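Local coordinates for amidohydrolase (Thermotoga maritima, PDB 3OOQ), which belongs to the amidohydrolase family and may act as an allantoinase, though its substrate is not established, at residues A320-R324 with Y325-E329; L344-E347 with D348-S352. One frame throughout, in Å; residues are numbered along the deposited sequence.

How the contacts relate
Contact 1 (A320-E329) comes first along the chain, and helices 329-334 and 338-343 carry the backbone from it to contact 2 (L344-S352). Both are local turns of the same amidohydrolase domain, their centres 24 Å apart and their nearest atoms about 12 Å apart, so they do not touch. Contact 1 joins helix 315-321 to helix 329-334, about 21 Å from the centre of the chain, and borders a second subunit. Contact 2 begins the connection from helix 338-343 to strand 361-364, lies about 11 Å from the chain centre and meets no other subunit. Contact 1 thus takes part in subunit packing, whereas contact 2 is held by its own chain alone within the assembly.

Contact 1. Residues A320-R324 with Y325-E329; sequences ATAMR and YGAKE
Y325 and T321 lie side by side with their side chains pointing the same way, the methyl CG2 of T321 4.0 Å from ring atom CE1 of Y325. The tyrosine's CG sits beside its own backbone N (chi1 -55°), which brings the ring back along the preceding turn. Its edge then receives the carbonyl oxygens of T321 and A322, with T321 O 3.4 Å from Y325 CD1, while R324 O lies over one ring face. R324 adds its CB, 3.7 Å from Y325 CE1, before its extended chain leads away to P368 O, D370 O and T316 OG1 of the second subunit. The tyrosine side chain also packs on F314 of that subunit. An alanine at Y325 is likely to open a gap beside T321 CG2 and R324 CB and to leave F314 of the second subunit without its ring partner.

The segment is a helix-to-helix connection: helix 315-321 runs into a short 3-10 turn, G326 reverses the chain with positive phi, and K328 takes the N-cap position of helix 329-334. A322 O holds this bend together. It accepts a bond from Y325 N (2.7 Å, N-H...O angle 153°), the donor standing well above the carbonyl plane, and a weak one from A327 N at 3.4 Å.

The methyls of A322 and A327 touch, CB to CB 4.0 Å, and both pack on I291 and L332. The CA-CB bond of M323 points away from Y325-E329, yet its CA approaches A327 O at 3.4 Å in a CA-H...O contact, and a water donates to both that oxygen and M323 O. The selenium of this selenomethionine comes 4.3 Å from E329 CB, while E329 OE2 is hydrogen-bonded to H367 NE2.

Contact 2. Residues L344-E347 with D348-S352; sequences LGLE and DRIGS
L346 O is gripped by two backbone N-H groups, those of R349 and I350, in a type I beta turn that continues into a single helix-like turn. It comes just after helix 338-343, whose end is closed by a Schellman motif with G345 at positive phi. The two donors reach the oxygen differently: R349 N, at 2.8 Å from L346 O, stands 52° out of the carbonyl plane, whereas I350 N, at 3.1 Å from L346 O, comes nearly in line with the C=O bond (168°).

Apolar contacts follow the same turn. L346 CB meets I350 CG1 at 4.1 Å, because CG1 is placed between the backbone N and the carbonyl carbon (chi1 56°) and swings back over the turn. Farther out, CD2 of L346 lies 4.3 Å from CD of R349. L346 rests on V131 and V144 of the neighbouring strands, and I350 on A341, so the turn packs against strands 125-133 and 143-153 as well as helix 338-343.

Charged groups lie toward the outside. D348 bends back so that its OD2 is 3.4 Å from the carbonyl carbon of L346, and E347 OE1 stays 4.8 Å from D348 OD2, a like-charge pair that would be expected to disfavour closer approach. R349 is satisfied elsewhere, its NH2 making a salt bridge with D358 OD2.

Water closes the far end of the turn: one molecule donates to I350 O and, at 2.8 Å, to E347 O, and accepts from S352 OG, also 2.8 Å from the water oxygen.

Contact 1. Residues A320-R324 with Y325-E329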
loop_
_atom_site.group_PDB
_atom_site.type_symbol
_atom_site.label_atom_id
_atom_site.label_comp_id
_atom_site.label_asym_id
_atom_site.label_seq_id
_atom_site.Cartn_x
_atom_site.Cartn_y
_atom_site.Cartn_z
ATOM N N ALA F 320 -2.908 47.460 -12.287
ATOM C CA ALA F 320 -3.917 48.262 -13.002
ATOM C C ALA F 320 -5.347 47.893 -12.630
ATOM O O ALA F 320 -6.167 48.762 -12.367
ATOM C CB ALA F 320 -3.716 48.164 -14.490
ATOM N N THR F 321 -5.633 46.594 -12.578
ATOM C CA THR F 321 -6.972 46.086 -12.253
ATOM C C THR F 321 -7.438 46.560 -10.876
ATOM O O THR F 321 -8.643 46.738 -10.637
ATOM C CB THR F 321 -7.004 44.545 -12.331
ATOM O OG1 THR F 321 -6.760 44.147 -13.683
ATOM C CG2 THR F 321 -8.352 43.968 -11.872
ATOM N N ALA F 322 -6.491 46.799 -9.976
ATOM C CA ALA F 322 -6.871 47.254 -8.642
ATOM C C ALA F 322 -7.549 48.623 -8.673
ATOM O O ALA F 322 -8.289 48.962 -7.748
ATOM C CB ALA F 322 -5.699 47.221 -7.686
HETATM N N MSE F 323 -7.342 49.385 -9.750
HETATM C CA MSE F 323 -8.067 50.658 -9.954
HETATM C C MSE F 323 -9.579 50.472 -10.059
HETATM O O MSE F 323 -10.329 51.423 -9.884
HETATM C CB MSE F 323 -7.542 51.438 -11.165
HETATM C CG MSE F 323 -6.100 51.874 -11.019
HETATM SE SE MSE F 323 -5.428 53.084 -12.406
HETATM C CE MSE F 323 -5.610 51.949 -13.997
ATOM N N ARG F 324 -10.026 49.245 -10.313
ATOM C CA ARG F 324 -11.460 48.929 -10.222
ATOM C C ARG F 324 -11.943 48.720 -8.797
ATOM O O ARG F 324 -13.139 48.499 -8.593
ATOM C CB ARG F 324 -11.821 47.661 -11.011
ATOM C CG ARG F 324 -11.365 47.682 -12.419
ATOM C CD ARG F 324 -12.063 46.648 -13.267
ATOM N NE ARG F 324 -11.994 47.102 -14.650
ATOM C CZ ARG F 324 -12.275 46.368 -15.719
ATOM N NH1 ARG F 324 -12.647 45.089 -15.602
ATOM N NH2 ARG F 324 -12.171 46.934 -16.909
ATOM N N TYR F 325 -11.021 48.739 -7.828
ATOM C CA TYR F 325 -11.359 48.442 -6.427
ATOM C C TYR F 325 -10.856 49.523 -5.458
ATOM O O TYR F 325 -10.445 49.229 -4.322
ATOM C CB TYR F 325 -10.846 47.044 -6.042
ATOM C CG TYR F 325 -11.350 45.978 -6.987
ATOM C CD1 TYR F 325 -10.630 45.645 -8.136
ATOM C CD2 TYR F 325 -12.568 45.337 -6.763
ATOM C CE1 TYR F 325 -11.088 44.675 -9.025
ATOM C CE2 TYR F 325 -13.048 44.360 -7.653
ATOM C CZ TYR F 325 -12.291 44.038 -8.779
ATOM O OH TYR F 325 -12.739 43.087 -9.674
ATOM N N GLY F 326 -10.874 50.771 -5.934
ATOM C CA GLY F 326 -10.606 51.943 -5.095
ATOM C C GLY F 326 -9.157 52.360 -4.947
ATOM O O GLY F 326 -8.866 53.314 -4.222
ATOM N N ALA F 327 -8.253 51.666 -5.636
ATOM C CA ALA F 327 -6.827 51.944 -5.548
ATOM C C ALA F 327 -6.398 52.987 -6.583
ATOM O O ALA F 327 -6.872 52.976 -7.714
ATOM C CB ALA F 327 -6.021 50.661 -5.725
ATOM N N LYS F 328 -5.480 53.866 -6.193
ATOM C CA LYS F 328 -5.054 54.966 -7.054
ATOM C C LYS F 328 -3.684 54.714 -7.657
ATOM O O LYS F 328 -2.805 54.142 -7.010
ATOM C CB LYS F 328 -5.060 56.286 -6.271
ATOM C CG LYS F 328 -6.402 56.584 -5.623
ATOM C CD LYS F 328 -6.203 57.211 -4.246
ATOM C CE LYS F 328 -7.527 57.300 -3.462
ATOM N NZ LYS F 328 -7.286 57.629 -2.030
ATOM N N GLU F 329 -3.512 55.183 -8.893
ATOM C CA GLU F 329 -2.318 54.941 -9.695
ATOM C C GLU F 329 -0.990 55.174 -8.962
ATOM O O GLU F 329 -0.109 54.315 -8.999
ATOM C CB GLU F 329 -2.370 55.799 -10.972
ATOM C CG GLU F 329 -1.095 55.739 -11.788
ATOM C CD GLU F 329 -0.983 56.878 -12.800
ATOM O OE1 GLU F 329 -2.037 57.337 -13.299
ATOM O OE2 GLU F 329 0.161 57.306 -13.096
HETATM O O HOH W 1 -12.903 51.973 -7.769
HETATM O O HOH W 2 -9.213 53.515 -8.224
#

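Contact 2. Residues L344-E347 with D348-S352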
loop_
_atom_site.group_PDB
_atom_site.type_symbol
_atom_site.label_atom_id
_atom_site.label_comp_id
_atom_site.label_asym_id
_atom_site.label_seq_id
_atom_site.Cartn_x
_atom_site.Cartn_y
_atom_site.Cartn_z
ATOM N N LEU F 344 12.312 44.963 1.473
ATOM C CA LEU F 344 13.507 44.155 1.263
ATOM C C LEU F 344 14.801 44.735 1.847
ATOM O O LEU F 344 15.850 44.095 1.769
ATOM C CB LEU F 344 13.677 43.861 -0.241
ATOM C CG LEU F 344 12.541 43.086 -0.930
ATOM C CD1 LEU F 344 12.699 43.013 -2.476
ATOM C CD2 LEU F 344 12.420 41.694 -0.345
ATOM N N GLY F 345 14.729 45.935 2.432
ATOM C CA GLY F 345 15.917 46.623 2.958
ATOM C C GLY F 345 16.833 47.181 1.874
ATOM O O GLY F 345 18.025 47.349 2.091
ATOM N N LEU F 346 16.263 47.520 0.718
ATOM C CA LEU F 346 17.038 47.860 -0.470
ATOM C C LEU F 346 16.582 49.149 -1.185
ATOM O O LEU F 346 16.937 49.375 -2.352
ATOM C CB LEU F 346 16.997 46.670 -1.462
ATOM C CG LEU F 346 17.756 45.406 -1.035
ATOM C CD1 LEU F 346 17.388 44.225 -1.936
ATOM C CD2 LEU F 346 19.275 45.633 -1.005
ATOM N N GLU F 347 15.810 49.990 -0.499
ATOM C CA GLU F 347 15.342 51.253 -1.091
ATOM C C GLU F 347 16.471 52.270 -1.362
ATOM O O GLU F 347 16.244 53.286 -2.010
ATOM C CB GLU F 347 14.221 51.893 -0.250
ATOM C CG GLU F 347 14.702 52.637 1.003
ATOM C CD GLU F 347 14.909 51.718 2.210
ATOM O OE1 GLU F 347 15.122 50.490 2.030
ATOM O OE2 GLU F 347 14.854 52.238 3.349
ATOM N N ASP F 348 17.678 51.995 -0.865
ATOM C CA ASP F 348 18.848 52.800 -1.227
ATOM C C ASP F 348 19.367 52.405 -2.615
ATOM O O ASP F 348 20.171 53.125 -3.206
ATOM C CB ASP F 348 19.967 52.650 -0.182
ATOM C CG ASP F 348 20.386 51.188 0.013
ATOM O OD1 ASP F 348 21.589 50.902 0.102
ATOM O OD2 ASP F 348 19.503 50.309 0.051
ATOM N N ARG F 349 18.895 51.273 -3.135
ATOM C CA ARG F 349 19.439 50.712 -4.374
ATOM C C ARG F 349 18.467 50.642 -5.552
ATOM O O ARG F 349 18.835 50.968 -6.689
ATOM C CB ARG F 349 20.037 49.333 -4.104
ATOM C CG ARG F 349 21.395 49.416 -3.416
ATOM C CD ARG F 349 22.017 48.051 -3.343
ATOM N NE ARG F 349 22.345 47.544 -4.676
ATOM C CZ ARG F 349 23.003 46.411 -4.898
ATOM N NH1 ARG F 349 23.414 45.670 -3.871
ATOM N NH2 ARG F 349 23.256 46.025 -6.145
ATOM N N ILE F 350 17.238 50.221 -5.282
ATOM C CA ILE F 350 16.276 49.940 -6.344
ATOM C C ILE F 350 14.897 50.506 -6.030
ATOM O O ILE F 350 14.651 50.958 -4.918
ATOM C CB ILE F 350 16.126 48.411 -6.588
ATOM C CG1 ILE F 350 15.745 47.710 -5.277
ATOM C CG2 ILE F 350 17.402 47.821 -7.169
ATOM C CD1 ILE F 350 15.449 46.213 -5.428
ATOM N N GLY F 351 14.016 50.477 -7.024
ATOM C CA GLY F 351 12.618 50.860 -6.850
ATOM C C GLY F 351 12.245 52.333 -7.015
ATOM O O GLY F 351 11.112 52.707 -6.699
ATOM N N SER F 352 13.185 53.164 -7.486
ATOM C CA SER F 352 12.917 54.585 -7.791
ATOM C C SER F 352 13.934 55.164 -8.764
ATOM O O SER F 352 15.044 54.624 -8.920
ATOM C CB SER F 352 12.888 55.446 -6.511
ATOM O OG SER F 352 14.174 55.530 -5.893
HETATM O O HOH W 3 14.526 53.345 -4.222
#